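Side-chain contact in putative enzyme related to aldose 1-epimerase (Salmonella typhimurium, PDB 2HTA), which probably interconverts the alpha and beta anomers of glucose 6-phosphate and related hexose 6-phosphates, as a mutarotase of the aldose 1-epimerase family: residues 95-100 / 144-149. Numbering follows the deposited sequence.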
# COMPACT_ATOMS: atom_id res chain seq x y z
N CYS A 95 3.71 2.71 -5.57
CA CYS A 95 3.55 3.75 -6.58
C CYS A 95 4.93 4.24 -6.94
O CYS A 95 5.58 4.94 -6.17
CB CYS A 95 2.75 4.90 -6.04
SG CYS A 95 1.12 4.40 -5.28
N TRP A 96 5.37 3.88 -8.12
CA TRP A 96 6.74 4.19 -8.56
C TRP A 96 6.82 4.09 -10.09
O TRP A 96 6.28 3.17 -10.66
CB TRP A 96 7.68 3.17 -7.92
CG TRP A 96 9.15 3.51 -8.07
CD1 TRP A 96 9.94 4.16 -7.18
CD2 TRP A 96 10.01 3.16 -9.18
NE1 TRP A 96 11.22 4.30 -7.69
CE2 TRP A 96 11.28 3.68 -8.91
CE3 TRP A 96 9.80 2.47 -10.39
CZ2 TRP A 96 12.37 3.55 -9.81
CZ3 TRP A 96 10.87 2.31 -11.29
CH2 TRP A 96 12.14 2.86 -10.98
N PRO A 97 7.60 4.97 -10.78
CA PRO A 97 8.46 6.05 -10.31
C PRO A 97 7.78 7.42 -10.24
O PRO A 97 8.49 8.43 -10.22
CB PRO A 97 9.60 6.03 -11.35
CG PRO A 97 8.88 5.71 -12.66
CD PRO A 97 7.69 4.83 -12.25
N TRP A 98 6.45 7.49 -10.20
CA TRP A 98 5.79 8.74 -9.79
C TRP A 98 4.61 8.49 -8.91
O TRP A 98 4.06 7.40 -8.92
CB TRP A 98 5.40 9.67 -10.99
CG TRP A 98 4.36 9.06 -11.91
CD1 TRP A 98 2.99 9.15 -11.80
CD2 TRP A 98 4.63 8.24 -13.04
NE1 TRP A 98 2.39 8.44 -12.82
CE2 TRP A 98 3.37 7.88 -13.60
CE3 TRP A 98 5.81 7.84 -13.69
CZ2 TRP A 98 3.25 7.07 -14.74
CZ3 TRP A 98 5.69 7.02 -14.83
CH2 TRP A 98 4.42 6.65 -15.34
N PHE A 99 4.30 9.46 -8.08
CA PHE A 99 3.13 9.42 -7.23
C PHE A 99 2.06 10.36 -7.84
O PHE A 99 2.39 11.47 -8.29
CB PHE A 99 3.49 9.92 -5.81
CG PHE A 99 2.29 10.05 -4.91
CD1 PHE A 99 1.57 8.91 -4.51
CD2 PHE A 99 1.83 11.30 -4.53
CE1 PHE A 99 0.44 9.03 -3.68
CE2 PHE A 99 0.69 11.43 -3.72
CZ PHE A 99 0.02 10.26 -3.28
N GLY A 100 0.83 9.90 -7.88
CA GLY A 100 -0.33 10.72 -8.28
C GLY A 100 -0.46 10.77 -9.80
O GLY A 100 0.15 9.98 -10.51
N LYS A 144 10.71 1.64 -23.17
CA LYS A 144 9.96 2.24 -24.26
C LYS A 144 9.27 3.49 -23.78
O LYS A 144 9.29 4.51 -24.48
CB LYS A 144 8.96 1.23 -24.80
CG LYS A 144 8.57 1.56 -26.21
CD LYS A 144 7.50 0.58 -26.72
CE LYS A 144 6.75 1.18 -27.91
NZ LYS A 144 5.93 0.08 -28.55
N TYR A 145 8.71 3.45 -22.57
CA TYR A 145 8.00 4.61 -22.01
C TYR A 145 8.73 5.31 -20.87
O TYR A 145 8.31 6.40 -20.49
CB TYR A 145 6.56 4.26 -21.60
CG TYR A 145 6.43 3.01 -20.77
CD1 TYR A 145 6.70 3.04 -19.39
CD2 TYR A 145 6.00 1.81 -21.33
CE1 TYR A 145 6.59 1.90 -18.62
CE2 TYR A 145 5.86 0.66 -20.55
CZ TYR A 145 6.18 0.72 -19.18
OH TYR A 145 6.08 -0.43 -18.40
N TRP A 146 9.83 4.74 -20.36
CA TRP A 146 10.61 5.39 -19.28
C TRP A 146 12.07 4.96 -19.44
O TRP A 146 12.52 3.92 -18.91
CB TRP A 146 10.02 5.05 -17.90
CG TRP A 146 10.43 5.96 -16.74
CD1 TRP A 146 10.04 7.25 -16.52
CD2 TRP A 146 11.29 5.61 -15.64
NE1 TRP A 146 10.67 7.73 -15.37
CE2 TRP A 146 11.42 6.74 -14.82
CE3 TRP A 146 12.00 4.44 -15.30
CZ2 TRP A 146 12.20 6.74 -13.66
CZ3 TRP A 146 12.78 4.45 -14.14
CH2 TRP A 146 12.86 5.60 -13.33
N PRO A 147 12.83 5.75 -20.21
CA PRO A 147 14.17 5.39 -20.70
C PRO A 147 15.25 5.50 -19.63
O PRO A 147 16.23 6.24 -19.82
CB PRO A 147 14.40 6.38 -21.85
CG PRO A 147 13.69 7.62 -21.34
CD PRO A 147 12.42 7.10 -20.67
N HIS A 148 15.10 4.71 -18.56
CA HIS A 148 16.07 4.63 -17.47
C HIS A 148 16.13 3.16 -17.02
O HIS A 148 15.09 2.51 -16.83
CB HIS A 148 15.58 5.43 -16.26
CG HIS A 148 15.18 6.83 -16.59
ND1 HIS A 148 16.09 7.87 -16.61
CD2 HIS A 148 13.98 7.37 -16.92
CE1 HIS A 148 15.47 9.00 -16.96
NE2 HIS A 148 14.19 8.72 -17.16
N ASP A 149 17.33 2.65 -16.86
CA ASP A 149 17.43 1.34 -16.28
C ASP A 149 17.25 1.40 -14.77
O ASP A 149 17.59 2.40 -14.13
CB ASP A 149 18.68 0.62 -16.72
CG ASP A 149 18.49 -0.02 -18.10
OD1 ASP A 149 17.71 -1.05 -18.29
OD2 ASP A 149 19.05 0.56 -19.00
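A proline–tryptophan CH-pi contact, Pro97 against Trp146, joins the loop that follows strand 94-95 to the turn leaving helix 140-145, among the loops of the beta-sandwich fold shared by the galactose mutarotase superfamily. CG of Pro97 stands 3.7 Å from the centroid of the Trp146 six-membered ring and only 20° off its normal. It is set off-centre toward CE2 and CZ2, with CE2 of Trp146 3.5 Å away. CB of Pro97 lies farther along the benzo ring, 3.5 Å from Trp146 CZ2. The same CB also sits over one face of the Trp96 indole, so the proline fills the angle between the two indoles, CB over the Trp96 face and CG over the Trp146 face. A cis peptide bond joins Trp96 to Pro97.

Beyond the proline the two indoles meet directly through their benzo rings, CH2 of Trp96 reaching CZ3 of Trp146 at 3.6 Å. Their planes are inclined at 72° and the centroids are 5.2 Å apart, an oblique meeting of rings. On Trp146, CG is anti to the backbone N (chi1 -162°), which carries the indole across to the 95-100 loop. The imidazole of His148 meets the opposite face of this indole edge-on, CD2 standing 3.3 Å above the Trp146 plane. The turn itself bends at Pro147, the centre of an inverse gamma turn, where the backbone N of His148 bonds to O of Trp146. The contact is apolar, with no hydrogen bond between the two segments.

Phe150 and Phe172 extend the aromatic cluster, meeting Trp96 and Trp146 respectively. Trp96 lies about 8 Å, between side chains, from Arg114, which by similarity binds substrate, and about 10 Å from His179, the probable active-site histidine.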